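Local coordinates for organophosphorus hydrolase (Pseudomonas pseudoalcaligenes, PDB 4LE6), which probably hydrolyses organophosphate triesters, using a pair of zinc ions held in a metallo-beta-lactamase fold, at residues 37-41 with 315-320; 97-101 with 214-218. One frame throughout, in Å; residues are numbered along the deposited sequence.

Contact 1 (37-41 with 315-320); sequences YYRMA and VEFSPI
Tyr38 reaches from strand 37-42 into the loop that follows strand 310-314. With CG anti to the backbone N (chi1 -178°), the ring is directed at the loop and OH meets its backbone. Ser318 N donates a hydrogen bond to Tyr38 OH, 3.0 Å long and bent to 140° at the hydrogen. The donor comes in at the ring edge, near its plane. Beside it, Tyr38 CE1 lies 3.5 Å from Phe317 CD2. The two rings meet obliquely, inclined at 53°. On another part of the ring, Tyr38 CE2 meets Val315 CG1 at 4.1 Å. Tyr38 is buried here, and Leu300 and Pro298 also pack on its ring.

Within this chain, 37-42 is an outermost strand of the first sheet of the alpha-beta/beta-alpha sandwich. The contact joins it to the loop leaving a border strand of the second sheet.

Packing is looser at the water-bridged middle and at Ala41. A water donates to both Arg39 O (2.7 Å) and Ser318 O (2.8 Å). Beyond it, Ile320 CD1 lies against Arg39 CG, while Ile320 CG2 is 4.3 Å from CB of Ala41, an exposed residue. The second subunit covers this side: its Gln33 bonds Ser318 O and its Lys31 packs on Ile320. The bent Arg39 chain leads its guanidinium away, and NE bonds Thr32 O of that subunit.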
loop_
_atom_site.group_PDB
_atom_site.type_symbol
_atom_site.label_atom_id
_atom_site.label_comp_id
_atom_site.label_asym_id
_atom_site.label_seq_id
_atom_site.Cartn_x
_atom_site.Cartn_y
_atom_site.Cartn_z
ATOM N N TYR A 37 7.455 2.976 -7.845
ATOM C CA TYR A 37 8.537 3.010 -6.883
ATOM C C TYR A 37 8.067 3.515 -5.544
ATOM O O TYR A 37 7.097 4.281 -5.454
ATOM C CB TYR A 37 9.744 3.821 -7.381
ATOM C CG TYR A 37 9.548 5.322 -7.475
ATOM C CD1 TYR A 37 9.064 5.906 -8.637
ATOM C CD2 TYR A 37 9.891 6.156 -6.418
ATOM C CE1 TYR A 37 8.907 7.269 -8.737
ATOM C CE2 TYR A 37 9.734 7.524 -6.508
ATOM C CZ TYR A 37 9.233 8.073 -7.661
ATOM O OH TYR A 37 9.078 9.437 -7.753
ATOM N N TYR A 38 8.749 3.063 -4.501
ATOM C CA TYR A 38 8.408 3.485 -3.148
ATOM C C TYR A 38 9.651 3.601 -2.270
ATOM O O TYR A 38 10.425 2.654 -2.182
ATOM C CB TYR A 38 7.428 2.492 -2.501
ATOM C CG TYR A 38 7.031 2.925 -1.122
ATOM C CD1 TYR A 38 6.097 3.930 -0.948
ATOM C CD2 TYR A 38 7.611 2.364 0.016
ATOM C CE1 TYR A 38 5.735 4.361 0.304
ATOM C CE2 TYR A 38 7.247 2.799 1.286
ATOM C CZ TYR A 38 6.298 3.806 1.415
ATOM O OH TYR A 38 5.877 4.296 2.642
ATOM N N ARG A 39 9.814 4.746 -1.601
ATOM C CA ARG A 39 10.999 5.016 -0.785
ATOM C C ARG A 39 10.783 4.706 0.701
ATOM O O ARG A 39 9.747 5.057 1.268
ATOM C CB ARG A 39 11.384 6.482 -0.914
ATOM C CG ARG A 39 12.866 6.747 -0.723
ATOM C CD ARG A 39 13.612 6.605 -2.033
ATOM N NE ARG A 39 13.246 7.666 -2.960
ATOM C CZ ARG A 39 13.517 7.661 -4.260
ATOM N NH1 ARG A 39 13.149 8.688 -5.009
ATOM N NH2 ARG A 39 14.154 6.639 -4.817
ATOM N N MET A 40 11.769 4.066 1.325
ATOM C CA MET A 40 11.748 3.836 2.762
ATOM C C MET A 40 13.140 3.981 3.358
ATOM O O MET A 40 14.127 3.491 2.803
ATOM C CB MET A 40 11.224 2.434 3.075
ATOM C CG MET A 40 10.867 2.235 4.537
ATOM S SD MET A 40 10.439 0.518 4.919
ATOM C CE MET A 40 12.058 -0.264 4.982
ATOM N N ALA A 41 13.221 4.610 4.519
ATOM C CA ALA A 41 14.493 4.702 5.213
ATOM C C ALA A 41 14.724 3.409 5.982
ATOM O O ALA A 41 13.797 2.816 6.515
ATOM C CB ALA A 41 14.503 5.888 6.160
ATOM N N VAL A 315 3.913 -2.017 5.247
ATOM C CA VAL A 315 4.256 -0.690 5.707
ATOM C C VAL A 315 3.151 0.286 5.322
ATOM O O VAL A 315 2.464 0.120 4.299
ATOM C CB VAL A 315 5.597 -0.233 5.099
ATOM C CG1 VAL A 315 5.456 -0.050 3.615
ATOM C CG2 VAL A 315 6.097 1.030 5.768
ATOM N N GLU A 316 2.977 1.304 6.148
ATOM C CA GLU A 316 2.021 2.356 5.854
ATOM C C GLU A 316 2.713 3.463 5.073
ATOM O O GLU A 316 3.783 3.920 5.459
ATOM C CB GLU A 316 1.416 2.889 7.153
ATOM C CG GLU A 316 0.623 1.815 7.902
ATOM C CD GLU A 316 0.018 2.300 9.204
ATOM O OE1 GLU A 316 -0.466 3.450 9.254
ATOM O OE2 GLU A 316 0.029 1.525 10.193
ATOM N N PHE A 317 2.093 3.893 3.975
ATOM C CA PHE A 317 2.651 4.933 3.132
ATOM C C PHE A 317 3.089 6.152 3.957
ATOM O O PHE A 317 2.321 6.670 4.783
ATOM C CB PHE A 317 1.603 5.346 2.109
ATOM C CG PHE A 317 2.118 6.297 1.071
ATOM C CD1 PHE A 317 2.156 7.656 1.313
ATOM C CD2 PHE A 317 2.543 5.829 -0.158
ATOM C CE1 PHE A 317 2.622 8.530 0.354
ATOM C CE2 PHE A 317 3.020 6.705 -1.119
ATOM C CZ PHE A 317 3.059 8.053 -0.860
ATOM N N SER A 318 4.323 6.603 3.740
ATOM C CA SER A 318 4.879 7.721 4.490
ATOM C C SER A 318 6.010 8.368 3.722
ATOM O O SER A 318 6.799 7.685 3.078
ATOM C CB SER A 318 5.449 7.237 5.827
ATOM O OG SER A 318 6.072 8.300 6.532
ATOM N N PRO A 319 6.120 9.693 3.809
ATOM C CA PRO A 319 7.402 10.240 3.358
ATOM C C PRO A 319 8.526 9.807 4.286
ATOM O O PRO A 319 8.290 9.317 5.396
ATOM C CB PRO A 319 7.198 11.758 3.435
ATOM C CG PRO A 319 6.000 11.969 4.308
ATOM C CD PRO A 319 5.168 10.729 4.234
ATOM N N ILE A 320 9.758 10.003 3.839
ATOM C CA ILE A 320 10.896 9.839 4.715
ATOM C C ILE A 320 10.956 11.060 5.622
ATOM O O ILE A 320 10.970 12.201 5.161
ATOM C CB ILE A 320 12.176 9.636 3.887
ATOM C CG1 ILE A 320 12.118 8.226 3.274
ATOM C CG2 ILE A 320 13.444 9.827 4.741
ATOM C CD1 ILE A 320 13.197 7.933 2.276
HETATM O O HOH W 1 9.023 6.068 3.703
#

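Contact 2 (97-101 with 214-218); sequences GDNLV and LLPGV
The 97-101 backbone turns from a loop into strand 100-103 and faces a type II beta turn from Leu215 to Val218, with Asp98 CA 7.2 Å from Pro216 CA and no direct hydrogen bond between the two segments. The turn is closed by Val218 N donating to Leu215 O at 2.9 Å. The direct contacts are made by side chains.

Leu215 is in the middle. Its CG stands anti to the carbonyl carbon (chi1 -68°), which turns both methyls to Asn99 and Val101. CD1 lies between Val101 CG2, at 4.0 Å, and Asn99 CG. CD2 lies by the Asn99 amide, about equally far from OD1 and ND2.

Asn99 and Pro216 cross at about a right angle, with Asn99 OD1 3.9 Å from Pro216 CD. That oxygen also accepts a hydrogen bond of 2.6 Å from a water. The same water donates to Pro216 O at 3.0 Å, so it links the amide to the turn backbone. At the other end of the amide, Asn99 ND2 is hydrogen-bonded to Asp133 OD1. The amide thus has a polar partner at each end, which should limit its rotation. Thr134 of strand 134-136 touches both Asn99 and Leu215.

Asp98 is exposed. Its carboxylate comes against the proline ring, with OD2 3.7 Å from Pro216 CB, a van der Waals approach.

Leu214 and Leu215 both face Val218, the first residue of strand 218-222, in a classic beta bulge. Both N atoms make weak bonds to Val218 O. The contact sets this bulged turn, at a border strand of one sheet, against strand 100-103 of the other sheet in the metallo-beta-lactamase sandwich.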
loop_
_atom_site.group_PDB
_atom_site.type_symbol
_atom_site.label_atom_id
_atom_site.label_comp_id
_atom_site.label_asym_id
_atom_site.label_seq_id
_atom_site.Cartn_x
_atom_site.Cartn_y
_atom_site.Cartn_z
ATOM N N GLY A 97 25.000 4.159 0.961
ATOM C CA GLY A 97 26.097 5.110 1.050
ATOM C C GLY A 97 27.378 4.575 0.407
ATOM O O GLY A 97 27.998 5.253 -0.414
ATOM N N ASP A 98 27.774 3.358 0.769
ATOM C CA ASP A 98 28.956 2.739 0.182
ATOM C C ASP A 98 28.685 2.186 -1.208
ATOM O O ASP A 98 29.557 2.200 -2.063
ATOM C CB ASP A 98 29.475 1.598 1.066
ATOM C CG ASP A 98 30.012 2.087 2.389
ATOM O OD1 ASP A 98 31.049 2.778 2.383
ATOM O OD2 ASP A 98 29.393 1.788 3.432
ATOM N N ASN A 99 27.488 1.654 -1.405
ATOM C CA ASN A 99 27.113 1.023 -2.660
ATOM C C ASN A 99 25.681 1.349 -3.069
ATOM O O ASN A 99 24.803 1.564 -2.220
ATOM C CB ASN A 99 27.220 -0.496 -2.535
ATOM C CG ASN A 99 28.628 -0.961 -2.224
ATOM O OD1 ASN A 99 28.999 -1.128 -1.056
ATOM N ND2 ASN A 99 29.425 -1.173 -3.267
ATOM N N LEU A 100 25.435 1.349 -4.374
ATOM C CA LEU A 100 24.069 1.310 -4.875
ATOM C C LEU A 100 23.830 -0.112 -5.356
ATOM O O LEU A 100 24.465 -0.579 -6.306
ATOM C CB LEU A 100 23.836 2.325 -5.993
ATOM C CG LEU A 100 22.382 2.426 -6.470
ATOM C CD1 LEU A 100 21.447 2.999 -5.387
ATOM C CD2 LEU A 100 22.308 3.269 -7.717
ATOM N N VAL A 101 22.923 -0.803 -4.673
ATOM C CA VAL A 101 22.753 -2.235 -4.849
ATOM C C VAL A 101 21.348 -2.552 -5.313
ATOM O O VAL A 101 20.371 -2.165 -4.674
ATOM C CB VAL A 101 23.005 -2.995 -3.513
ATOM C CG1 VAL A 101 22.875 -4.502 -3.717
ATOM C CG2 VAL A 101 24.375 -2.659 -2.959
ATOM N N LEU A 214 29.447 -9.652 2.504
ATOM C CA LEU A 214 29.521 -9.494 1.058
ATOM C C LEU A 214 29.882 -8.053 0.706
ATOM O O LEU A 214 30.739 -7.796 -0.142
ATOM C CB LEU A 214 28.179 -9.850 0.439
ATOM C CG LEU A 214 28.057 -9.691 -1.073
ATOM C CD1 LEU A 214 28.961 -10.686 -1.796
ATOM C CD2 LEU A 214 26.614 -9.890 -1.451
ATOM N N LEU A 215 29.180 -7.124 1.345
ATOM C CA LEU A 215 29.450 -5.695 1.240
ATOM C C LEU A 215 29.178 -5.098 2.608
ATOM O O LEU A 215 28.570 -5.754 3.447
ATOM C CB LEU A 215 28.529 -5.042 0.222
ATOM C CG LEU A 215 28.730 -5.403 -1.243
ATOM C CD1 LEU A 215 27.574 -4.825 -2.007
ATOM C CD2 LEU A 215 30.083 -4.864 -1.767
ATOM N N PRO A 216 29.627 -3.860 2.849
ATOM C CA PRO A 216 29.306 -3.256 4.149
ATOM C C PRO A 216 27.788 -3.234 4.381
ATOM O O PRO A 216 27.070 -2.704 3.541
ATOM C CB PRO A 216 29.873 -1.834 4.027
ATOM C CG PRO A 216 30.986 -1.958 3.001
ATOM C CD PRO A 216 30.471 -2.982 2.016
ATOM N N GLY A 217 27.324 -3.858 5.459
ATOM C CA GLY A 217 25.921 -3.841 5.823
ATOM C C GLY A 217 25.107 -4.916 5.128
ATOM O O GLY A 217 23.916 -5.057 5.373
ATOM N N VAL A 218 25.759 -5.690 4.272
ATOM C CA VAL A 218 25.055 -6.655 3.426
ATOM C C VAL A 218 25.612 -8.056 3.617
ATOM O O VAL A 218 26.815 -8.277 3.500
ATOM C CB VAL A 218 25.152 -6.288 1.947
ATOM C CG1 VAL A 218 24.196 -7.154 1.138
ATOM C CG2 VAL A 218 24.813 -4.814 1.751
HETATM O O HOH W 2 27.254 -1.473 0.862
#

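In the fold
Both contacts join the two mixed sheets of the sandwich, and both lie away from the zinc site. Contact 1 uses the outermost strand 37-42 and the loop after strand 310-314. Contact 2 uses strand 100-103, further inside the same first sheet, and the turn before strand 218-222 at the other border of the second sheet. Their centres are about 20 Å apart. Contact 1 is partly buried and buries more surface; aromatic packing, the aliphatic packing of Ile320 and Val315, and a direct hydrogen bond hold it. Contact 2 is a surface contact in which leucine, valine and proline meet an amide and a carboxylate. Each has a bridging water, and each also touches the second subunit.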